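Local structure of designed CISK-PX domain (Synthetic construct, 4OXW) at residues Val10-Phe15 and Lys83-Leu88; His25-Ile30 and Tyr42-Asp47; Leu62-Pro67 and Gln93-His98. The protein is a computationally designed version of the CISK kinase PX domain, a fold whose natural members bind membrane phosphoinositides, and so may bind such lipids. All coordinates share one frame; numbering follows the deposited sequence.

Contact 1: Val10-Phe15 and Lys83-Leu88; sequences VSIPDF and KRKQGL
K85 and I12 owe their meeting to their torsions: K85 sends its chain from the helix out across to the strand (chi1 -180°), and the bend at chi3 (62°) turns CE aside, so that NZ ends near P13 O, while I12 keeps CG1 anti to its carbonyl carbon and sends CD1 to the helix. The two belong to the PX fold, in which a three-stranded antiparallel sheet packs against helices; here strand 9-18, at one margin of that sheet, meets the long helix 78-96. The axes of segments 10-15 and 83-88 approach to 8.3 Å and run almost antiparallel (168°), and the CA atoms of I12 and K85 are 6.8 Å apart.

I12 and K85 slide past each other in opposite directions. K85 CG lies 3.8 Å from I12 CG2, and K85 CD is 3.5 Å from I12 O, so aliphatic carbon rather than charge meets that carbonyl. Further along the helix, I12 CD1 touches L88 CB at 3.9 Å and also rests on the backbone carbonyl group of L88; F48 of helix 45-58 meets both I12 and L88, joining them to the buried core. F15 flanks the lysine obliquely, its CD2 atom 4.3 Å from K85 CD, and its ring also reaches L81 and E82 of the same helix.

Only the tip of K85 is polar, and it has two partners. E82 OE1 forms a salt bridge with NZ from one turn earlier in the helix, so the ammonium group is shared between that carboxylate and the strand backbone: K85 NZ donates to P13 O at 3.1 Å, from a position 46° out of the carbonyl plane.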
loop_
_atom_site.group_PDB
_atom_site.type_symbol
_atom_site.label_atom_id
_atom_site.label_comp_id
_atom_site.label_asym_id
_atom_site.label_seq_id
_atom_site.Cartn_x
_atom_site.Cartn_y
_atom_site.Cartn_z
ATOM N N VAL A 10 -9.085 0.163 6.380
ATOM C CA VAL A 10 -7.624 0.260 6.272
ATOM C C VAL A 10 -7.144 1.698 6.336
ATOM O O VAL A 10 -7.876 2.624 5.965
ATOM C CB VAL A 10 -7.099 -0.392 4.985
ATOM C CG1 VAL A 10 -7.420 -1.880 5.021
ATOM C CG2 VAL A 10 -7.745 0.243 3.755
ATOM N N SER A 11 -5.938 1.900 6.841
ATOM C CA SER A 11 -5.315 3.225 6.877
ATOM C C SER A 11 -3.802 3.045 6.892
ATOM O O SER A 11 -3.313 1.934 7.072
ATOM C CB SER A 11 -5.735 4.030 8.125
ATOM O OG SER A 11 -5.343 3.383 9.332
ATOM N N ILE A 12 -3.076 4.118 6.577
ATOM C CA ILE A 12 -1.626 4.120 6.583
ATOM C C ILE A 12 -1.133 5.303 7.412
ATOM O O ILE A 12 -0.934 6.427 6.894
ATOM C CB ILE A 12 -1.024 4.170 5.144
ATOM C CG1 ILE A 12 -1.621 3.063 4.290
ATOM C CG2 ILE A 12 0.494 4.020 5.228
ATOM C CD1 ILE A 12 -1.082 3.038 2.867
ATOM N N PRO A 13 -0.987 5.071 8.729
ATOM C CA PRO A 13 -0.649 6.173 9.641
ATOM C C PRO A 13 0.760 6.708 9.442
ATOM O O PRO A 13 1.001 7.917 9.612
ATOM C CB PRO A 13 -0.808 5.526 11.024
ATOM C CG PRO A 13 -0.758 4.051 10.793
ATOM C CD PRO A 13 -1.405 3.867 9.454
ATOM N N ASP A 14 1.685 5.831 9.066
ATOM C CA ASP A 14 3.090 6.210 8.974
ATOM C C ASP A 14 3.843 5.439 7.934
ATOM O O ASP A 14 3.424 4.336 7.547
ATOM C CB ASP A 14 3.811 5.894 10.276
ATOM C CG ASP A 14 3.117 6.437 11.473
ATOM O OD1 ASP A 14 3.222 7.663 11.700
ATOM O OD2 ASP A 14 2.488 5.628 12.184
ATOM N N PHE A 15 4.973 6.013 7.522
ATOM C CA PHE A 15 6.035 5.292 6.839
ATOM C C PHE A 15 7.245 5.162 7.785
ATOM O O PHE A 15 7.363 5.890 8.802
ATOM C CB PHE A 15 6.404 5.968 5.526
ATOM C CG PHE A 15 7.001 7.305 5.668
ATOM C CD1 PHE A 15 8.300 7.449 6.084
ATOM C CD2 PHE A 15 6.261 8.439 5.411
ATOM C CE1 PHE A 15 8.854 8.721 6.236
ATOM C CE2 PHE A 15 6.810 9.690 5.533
ATOM C CZ PHE A 15 8.100 9.835 5.969
ATOM N N LYS A 83 3.274 12.662 0.757
ATOM C CA LYS A 83 2.284 12.664 -0.323
ATOM C C LYS A 83 2.073 11.268 -0.880
ATOM O O LYS A 83 0.922 10.900 -1.144
ATOM C CB LYS A 83 2.711 13.584 -1.461
ATOM C CG LYS A 83 1.701 13.583 -2.609
ATOM C CD LYS A 83 2.189 14.368 -3.835
ATOM C CE LYS A 83 1.164 14.352 -4.963
ATOM N NZ LYS A 83 1.571 15.272 -6.072
ATOM N N ARG A 84 3.148 10.496 -1.043
ATOM C CA ARG A 84 3.007 9.092 -1.478
ATOM C C ARG A 84 2.203 8.274 -0.430
ATOM O O ARG A 84 1.337 7.513 -0.796
ATOM C CB ARG A 84 4.363 8.456 -1.705
ATOM C CG ARG A 84 4.306 6.996 -2.070
ATOM C CD ARG A 84 5.642 6.450 -2.510
ATOM N NE ARG A 84 5.880 6.600 -3.948
ATOM C CZ ARG A 84 6.941 6.106 -4.579
ATOM N NH1 ARG A 84 7.873 5.468 -3.922
ATOM N NH2 ARG A 84 7.048 6.188 -5.909
ATOM N N LYS A 85 2.513 8.453 0.844
ATOM C CA LYS A 85 1.768 7.780 1.921
ATOM C C LYS A 85 0.274 8.042 1.755
ATOM O O LYS A 85 -0.576 7.104 1.801
ATOM C CB LYS A 85 2.246 8.261 3.287
ATOM C CG LYS A 85 1.474 7.555 4.399
ATOM C CD LYS A 85 2.002 7.929 5.783
ATOM C CE LYS A 85 1.812 9.427 5.961
ATOM N NZ LYS A 85 2.082 9.834 7.368
ATOM N N GLN A 86 -0.094 9.313 1.598
ATOM C CA GLN A 86 -1.484 9.696 1.456
ATOM C C GLN A 86 -2.156 9.067 0.246
ATOM O O GLN A 86 -3.285 8.591 0.308
ATOM C CB GLN A 86 -1.575 11.199 1.334
ATOM C CG GLN A 86 -1.044 11.945 2.521
ATOM C CD GLN A 86 -1.014 13.453 2.275
ATOM O OE1 GLN A 86 -1.736 13.970 1.401
ATOM N NE2 GLN A 86 -0.172 14.165 3.034
ATOM N N GLY A 87 -1.416 9.045 -0.855
ATOM C CA GLY A 87 -1.948 8.441 -2.087
ATOM C C GLY A 87 -2.102 6.957 -2.001
ATOM O O GLY A 87 -3.085 6.383 -2.520
ATOM N N LEU A 88 -1.127 6.290 -1.378
ATOM C CA LEU A 88 -1.205 4.829 -1.203
ATOM C C LEU A 88 -2.337 4.467 -0.250
ATOM O O LEU A 88 -2.994 3.457 -0.421
ATOM C CB LEU A 88 0.105 4.290 -0.638
ATOM C CG LEU A 88 1.292 4.309 -1.612
ATOM C CD1 LEU A 88 2.560 3.850 -0.931
ATOM C CD2 LEU A 88 1.040 3.395 -2.817
#

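Contact 2: His25-Ile30 and Tyr42-Asp47. With SO4 (sulfate ion), chain B; SO4 (sulfate ion), chain C.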
loop_
_atom_site.group_PDB
_atom_site.type_symbol
_atom_site.label_atom_id
_atom_site.label_comp_id
_atom_site.label_asym_id
_atom_site.label_seq_id
_atom_site.Cartn_x
_atom_site.Cartn_y
_atom_site.Cartn_z
ATOM N N HIS A 25 15.378 1.662 2.547
ATOM C CA HIS A 25 14.088 1.374 1.899
ATOM C C HIS A 25 13.002 1.947 2.808
ATOM O O HIS A 25 13.202 2.086 4.026
ATOM C CB HIS A 25 13.870 -0.137 1.665
ATOM C CG HIS A 25 14.799 -0.723 0.642
ATOM N ND1 HIS A 25 14.631 -0.533 -0.716
ATOM C CD2 HIS A 25 15.923 -1.471 0.781
ATOM C CE1 HIS A 25 15.609 -1.145 -1.369
ATOM N NE2 HIS A 25 16.410 -1.714 -0.483
ATOM N N VAL A 26 11.860 2.292 2.215
ATOM C CA VAL A 26 10.776 2.911 2.957
ATOM C C VAL A 26 9.629 1.899 2.908
ATOM O O VAL A 26 9.295 1.393 1.842
ATOM C CB VAL A 26 10.317 4.200 2.295
ATOM C CG1 VAL A 26 9.036 4.747 2.910
ATOM C CG2 VAL A 26 11.405 5.270 2.343
ATOM N N MET A 27 9.102 1.612 4.075
ATOM C CA MET A 27 7.929 0.767 4.227
ATOM C C MET A 27 6.784 1.560 4.811
ATOM O O MET A 27 6.973 2.481 5.595
ATOM C CB MET A 27 8.249 -0.411 5.112
ATOM C CG MET A 27 9.352 -1.275 4.546
ATOM S SD MET A 27 8.867 -2.999 4.518
ATOM C CE MET A 27 10.439 -3.688 3.982
ATOM N N TYR A 28 5.575 1.205 4.394
ATOM C CA TYR A 28 4.355 1.886 4.795
ATOM C C TYR A 28 3.631 0.949 5.731
ATOM O O TYR A 28 3.485 -0.223 5.415
ATOM C CB TYR A 28 3.463 2.264 3.557
ATOM C CG TYR A 28 4.211 3.251 2.665
ATOM C CD1 TYR A 28 4.139 4.618 2.896
ATOM C CD2 TYR A 28 5.060 2.811 1.676
ATOM C CE1 TYR A 28 4.877 5.527 2.163
ATOM C CE2 TYR A 28 5.806 3.708 0.912
ATOM C CZ TYR A 28 5.746 5.086 1.191
ATOM O OH TYR A 28 6.487 6.041 0.465
ATOM N N LYS A 29 3.253 1.455 6.902
ATOM C CA LYS A 29 2.535 0.666 7.884
ATOM C C LYS A 29 1.036 0.741 7.593
ATOM O O LYS A 29 0.428 1.798 7.728
ATOM C CB LYS A 29 2.838 1.215 9.284
ATOM C CG LYS A 29 2.065 0.505 10.358
ATOM C CD LYS A 29 2.348 1.073 11.736
ATOM C CE LYS A 29 1.700 0.176 12.791
ATOM N NZ LYS A 29 1.867 0.736 14.176
ATOM N N ILE A 30 0.450 -0.371 7.148
ATOM C CA ILE A 30 -0.984 -0.433 6.887
ATOM C C ILE A 30 -1.687 -1.029 8.139
ATOM O O ILE A 30 -1.404 -2.174 8.532
ATOM C CB ILE A 30 -1.328 -1.284 5.673
ATOM C CG1 ILE A 30 -0.425 -0.930 4.460
ATOM C CG2 ILE A 30 -2.826 -1.164 5.347
ATOM C CD1 ILE A 30 -0.609 -1.858 3.282
ATOM N N TYR A 42 3.404 -4.317 6.878
ATOM C CA TYR A 42 4.292 -3.320 6.333
ATOM C C TYR A 42 4.563 -3.632 4.888
ATOM O O TYR A 42 4.939 -4.773 4.569
ATOM C CB TYR A 42 5.618 -3.350 7.126
ATOM C CG TYR A 42 5.399 -2.961 8.536
ATOM C CD1 TYR A 42 5.568 -1.677 8.933
ATOM C CD2 TYR A 42 4.934 -3.884 9.454
ATOM C CE1 TYR A 42 5.325 -1.316 10.238
ATOM C CE2 TYR A 42 4.677 -3.534 10.752
ATOM C CZ TYR A 42 4.889 -2.236 11.138
ATOM O OH TYR A 42 4.640 -1.849 12.437
ATOM N N ARG A 43 4.478 -2.636 4.011
ATOM C CA ARG A 43 4.633 -2.844 2.575
ATOM C C ARG A 43 5.390 -1.723 1.925
ATOM O O ARG A 43 5.155 -0.540 2.180
ATOM C CB ARG A 43 3.255 -2.969 1.873
ATOM C CG ARG A 43 2.437 -4.125 2.424
ATOM C CD ARG A 43 2.959 -5.484 1.910
ATOM N NE ARG A 43 2.116 -6.560 2.432
ATOM C CZ ARG A 43 2.467 -7.451 3.324
ATOM N NH1 ARG A 43 3.689 -7.458 3.854
ATOM N NH2 ARG A 43 1.590 -8.369 3.723
ATOM N N ARG A 44 6.259 -2.085 1.013
ATOM C CA ARG A 44 6.979 -1.101 0.188
ATOM C C ARG A 44 6.161 -0.662 -1.002
ATOM O O ARG A 44 5.232 -1.364 -1.419
ATOM C CB ARG A 44 8.307 -1.752 -0.366
ATOM C CG ARG A 44 9.263 -2.241 0.666
ATOM C CD ARG A 44 10.303 -3.150 0.001
ATOM N NE ARG A 44 11.033 -2.403 -1.016
ATOM C CZ ARG A 44 11.648 -2.964 -2.052
ATOM N NH1 ARG A 44 11.635 -4.291 -2.208
ATOM N NH2 ARG A 44 12.302 -2.207 -2.924
ATOM N N TYR A 45 6.517 0.463 -1.609
ATOM C CA TYR A 45 5.852 0.920 -2.816
ATOM C C TYR A 45 5.863 -0.173 -3.876
ATOM O O TYR A 45 4.871 -0.395 -4.575
ATOM C CB TYR A 45 6.511 2.176 -3.431
ATOM C CG TYR A 45 5.880 2.582 -4.736
ATOM C CD1 TYR A 45 4.699 3.325 -4.775
ATOM C CD2 TYR A 45 6.460 2.238 -5.969
ATOM C CE1 TYR A 45 4.112 3.693 -5.976
ATOM C CE2 TYR A 45 5.864 2.591 -7.149
ATOM C CZ TYR A 45 4.689 3.297 -7.171
ATOM O OH TYR A 45 4.102 3.669 -8.357
ATOM N N SER A 46 6.983 -0.876 -3.999
ATOM C CA SER A 46 7.091 -1.939 -5.029
ATOM C C SER A 46 6.129 -3.075 -4.760
ATOM O O SER A 46 5.708 -3.750 -5.701
ATOM C CB SER A 46 8.515 -2.469 -5.130
ATOM O OG SER A 46 8.983 -2.985 -3.910
ATOM N N ASP A 47 5.783 -3.318 -3.488
ATOM C CA ASP A 47 4.721 -4.308 -3.179
ATOM C C ASP A 47 3.360 -3.846 -3.713
ATOM O O ASP A 47 2.595 -4.628 -4.328
ATOM C CB ASP A 47 4.619 -4.609 -1.718
ATOM C CG ASP A 47 5.915 -5.146 -1.116
ATOM O OD1 ASP A 47 6.558 -5.975 -1.774
ATOM O OD2 ASP A 47 6.167 -4.816 0.053
HETATM S S SO4 B . 10.610 0.806 -3.222
HETATM O O1 SO4 B . 10.356 2.165 -2.628
HETATM O O2 SO4 B . 11.918 0.428 -2.600
HETATM O O3 SO4 B . 9.552 -0.222 -3.112
HETATM O O4 SO4 B . 10.706 1.025 -4.672
HETATM S S SO4 C . 13.569 -4.895 -5.670
HETATM O O1 SO4 C . 13.828 -3.483 -5.294
HETATM O O2 SO4 C . 14.836 -5.676 -5.640
HETATM O O3 SO4 C . 12.621 -5.535 -4.709
HETATM O O4 SO4 C . 12.984 -4.948 -7.031
HETATM O O HOH W 1 8.720 2.145 -0.653
#
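H25 and R44 converge on a single sulfate oxygen, and R44 grips a second sulfate as well. The arrangement sits where the antiparallel hairpin of strands 25-34 and 37-44 runs into helix 45-58, at the RRYSDF sequence that marks PX domains; the arginine and the start of this helix are consistent with the phosphoinositide phosphate site of natural relatives, although both ions probably come from the crystallisation liquor. R44 NH2 donates to O2 of sulfate B at 2.7 Å in the guanidinium plane, while H25 ND1 reaches the same oxygen by a weak bond of 3.4 Å, the ring and guanidinium planes lying 65° apart. R44 NH1 and NH2 hold O3 and O1 of sulfate C, the NH2 bond being nearly straight (177°).

Helix 45-58 supplies the rest of the cradle: S46 N donates to O3 of sulfate B at 2.8 Å, and S46 OG lies over the centre of one guanidinium face. A water joins V26 O, Y45 N and O1 of sulfate B, linking strand, helix start and anion. D47 OD2 accepts from R44 N at 2.9 Å, so the N-cap residue is fixed through its own backbone.

The hairpin is tied at the hydrogen-bonded pair Y28 and R43, with Y28 N to R43 O at 2.9 Å and R43 N to Y28 O at 3.0 Å. On the face bearing M27, K29, Y42 and R44, the extended K29 chain lies alongside the Y42 ring, pointing the same way. M27 crosses the arginine stem, its CE 3.8 Å from R44 CG.

Contact 3: Leu62-Pro67 and Gln93-His98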
loop_
_atom_site.group_PDB
_atom_site.type_symbol
_atom_site.label_atom_id
_atom_site.label_comp_id
_atom_site.label_asym_id
_atom_site.label_seq_id
_atom_site.Cartn_x
_atom_site.Cartn_y
_atom_site.Cartn_z
ATOM N N LEU A 62 -12.112 -2.024 -12.159
ATOM C CA LEU A 62 -12.323 -1.650 -10.780
ATOM C C LEU A 62 -11.110 -1.068 -10.078
ATOM O O LEU A 62 -11.249 -0.433 -9.036
ATOM C CB LEU A 62 -12.740 -2.864 -9.967
ATOM C CG LEU A 62 -13.982 -3.568 -10.487
ATOM C CD1 LEU A 62 -14.254 -4.719 -9.518
ATOM C CD2 LEU A 62 -15.120 -2.546 -10.551
ATOM N N VAL A 63 -9.939 -1.340 -10.605
ATOM C CA VAL A 63 -8.711 -0.917 -9.904
ATOM C C VAL A 63 -8.535 0.586 -10.069
ATOM O O VAL A 63 -8.565 1.109 -11.197
ATOM C CB VAL A 63 -7.474 -1.680 -10.400
ATOM C CG1 VAL A 63 -6.219 -1.216 -9.668
ATOM C CG2 VAL A 63 -7.613 -3.179 -10.178
ATOM N N PRO A 64 -8.346 1.299 -8.954
ATOM C CA PRO A 64 -8.086 2.726 -8.990
ATOM C C PRO A 64 -6.678 3.057 -9.504
ATOM O O PRO A 64 -5.833 2.178 -9.651
ATOM C CB PRO A 64 -8.214 3.149 -7.529
ATOM C CG PRO A 64 -7.993 1.944 -6.734
ATOM C CD PRO A 64 -8.393 0.774 -7.578
ATOM N N GLU A 65 -6.451 4.337 -9.728
ATOM C CA GLU A 65 -5.158 4.855 -10.087
ATOM C C GLU A 65 -4.125 4.676 -8.949
ATOM O O GLU A 65 -4.363 5.075 -7.825
ATOM C CB GLU A 65 -5.324 6.342 -10.397
ATOM C CG GLU A 65 -4.048 6.978 -10.905
ATOM C CD GLU A 65 -4.129 8.498 -10.977
ATOM O OE1 GLU A 65 -5.137 9.077 -10.485
ATOM O OE2 GLU A 65 -3.173 9.098 -11.528
ATOM N N LEU A 66 -2.983 4.079 -9.263
ATOM C CA LEU A 66 -1.919 3.903 -8.293
ATOM C C LEU A 66 -1.063 5.170 -8.306
ATOM O O LEU A 66 -0.764 5.670 -9.369
ATOM C CB LEU A 66 -1.017 2.729 -8.715
ATOM C CG LEU A 66 0.104 2.374 -7.710
ATOM C CD1 LEU A 66 -0.382 1.673 -6.459
ATOM C CD2 LEU A 66 1.153 1.512 -8.361
ATOM N N PRO A 67 -0.591 5.622 -7.144
ATOM C CA PRO A 67 0.399 6.727 -7.123
ATOM C C PRO A 67 1.616 6.412 -7.988
ATOM O O PRO A 67 2.046 5.263 -8.097
ATOM C CB PRO A 67 0.773 6.832 -5.635
ATOM C CG PRO A 67 -0.424 6.333 -4.951
ATOM C CD PRO A 67 -0.995 5.234 -5.788
ATOM N N GLN A 93 -7.581 2.012 0.336
ATOM C CA GLN A 93 -8.998 2.225 0.810
ATOM C C GLN A 93 -9.983 1.983 -0.313
ATOM O O GLN A 93 -11.052 1.373 -0.112
ATOM C CB GLN A 93 -9.165 3.620 1.431
ATOM C CG GLN A 93 -8.495 3.747 2.764
ATOM C CD GLN A 93 -8.517 5.140 3.375
ATOM O OE1 GLN A 93 -8.786 6.127 2.709
ATOM N NE2 GLN A 93 -8.218 5.215 4.673
ATOM N N ARG A 94 -9.634 2.469 -1.504
ATOM C CA ARG A 94 -10.485 2.260 -2.651
ATOM C C ARG A 94 -10.563 0.805 -3.007
ATOM O O ARG A 94 -11.628 0.313 -3.366
ATOM C CB ARG A 94 -9.968 3.063 -3.808
ATOM C CG ARG A 94 -10.368 4.513 -3.735
ATOM C CD ARG A 94 -11.733 4.692 -4.406
ATOM N NE ARG A 94 -12.359 5.997 -4.163
ATOM C CZ ARG A 94 -11.825 7.171 -4.501
ATOM N NH1 ARG A 94 -10.622 7.228 -5.078
ATOM N NH2 ARG A 94 -12.491 8.291 -4.235
ATOM N N ILE A 95 -9.441 0.090 -2.958
ATOM C CA ILE A 95 -9.482 -1.336 -3.209
ATOM C C ILE A 95 -10.438 -2.060 -2.266
ATOM O O ILE A 95 -11.261 -2.859 -2.722
ATOM C CB ILE A 95 -8.054 -1.954 -3.096
ATOM C CG1 ILE A 95 -7.184 -1.450 -4.231
ATOM C CG2 ILE A 95 -8.127 -3.479 -3.016
ATOM C CD1 ILE A 95 -7.420 -2.085 -5.561
ATOM N N VAL A 96 -10.344 -1.808 -0.966
ATOM C CA VAL A 96 -11.067 -2.599 0.023
ATOM C C VAL A 96 -12.555 -2.188 0.022
ATOM O O VAL A 96 -13.395 -2.928 0.549
ATOM C CB VAL A 96 -10.425 -2.446 1.394
ATOM C CG1 VAL A 96 -11.308 -2.918 2.532
ATOM C CG2 VAL A 96 -9.124 -3.244 1.355
ATOM N N SER A 97 -12.846 -1.042 -0.588
ATOM C CA SER A 97 -14.242 -0.588 -0.754
ATOM C C SER A 97 -15.002 -1.442 -1.775
ATOM O O SER A 97 -16.234 -1.387 -1.810
ATOM C CB SER A 97 -14.307 0.892 -1.162
ATOM O OG SER A 97 -14.194 0.993 -2.586
ATOM N N HIS A 98 -14.303 -2.205 -2.616
ATOM C CA HIS A 98 -14.941 -3.127 -3.559
ATOM C C HIS A 98 -14.904 -4.501 -2.987
ATOM O O HIS A 98 -13.857 -5.140 -2.964
ATOM C CB HIS A 98 -14.229 -3.212 -4.905
ATOM C CG HIS A 98 -14.310 -1.970 -5.725
ATOM N ND1 HIS A 98 -13.421 -0.926 -5.589
ATOM C CD2 HIS A 98 -15.166 -1.611 -6.714
ATOM C CE1 HIS A 98 -13.733 0.032 -6.445
ATOM N NE2 HIS A 98 -14.788 -0.359 -7.137
#
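L62 starts the contact, meeting H98 just beyond helix 78-96. Its CB lies over one face of the imidazole, offset toward the rim, and its CD2 is 3.9 Å from H98 CD2, while L62 O stands 3.6 Å from H98 CE1. V63 points away from helix 78-96 at its CB, yet CG1 comes to 4.4 Å from I95 CD1; it also packs on L55 of helix 45-58.

P64 then lies against the last turn of the helix. Its CD touches I95 CD1 at 3.6 Å, the two side chains crossing at about a right angle, and its CG rests on R94 CB at 3.7 Å. From here the chain runs through the proline-rich segment of the PX fold to P67, whose O is bonded to Y45 OH.

The H98 ring is itself held: H98 ND1 donates to R94 O at 3.1 Å, and S97 OG reaches that oxygen from the opposite face of its carbonyl plane at 2.8 Å. Both bonds stay within 93-98. Across the two segments the contact is van der Waals in kind, so the loop's position here rests on the fit of L62, V63 and P64 against H98, R94 and I95.

Contact 1 is partly buried, whereas contacts 2 and 3 are surface contacts. Contacts 1 and 2 reach the same sheet through adjacent strands, joined where D14 O meets K29 N at 3.0 Å; contacts 1 and 3 share helix 78-96, the former along its middle and the latter at its C-terminal end, with V10 O and Q93 NE2 between them. Contacts 2 and 3, about 17 Å apart between centres, still meet through Y45 OH and P67 O. Chemistry follows place: mixed aliphatic packing with one lysine bond in contact 1, backbone pairing beside sulfate-binding side chains in contact 2, the ions probably from the crystallisation liquor, and apolar packing across contact 3.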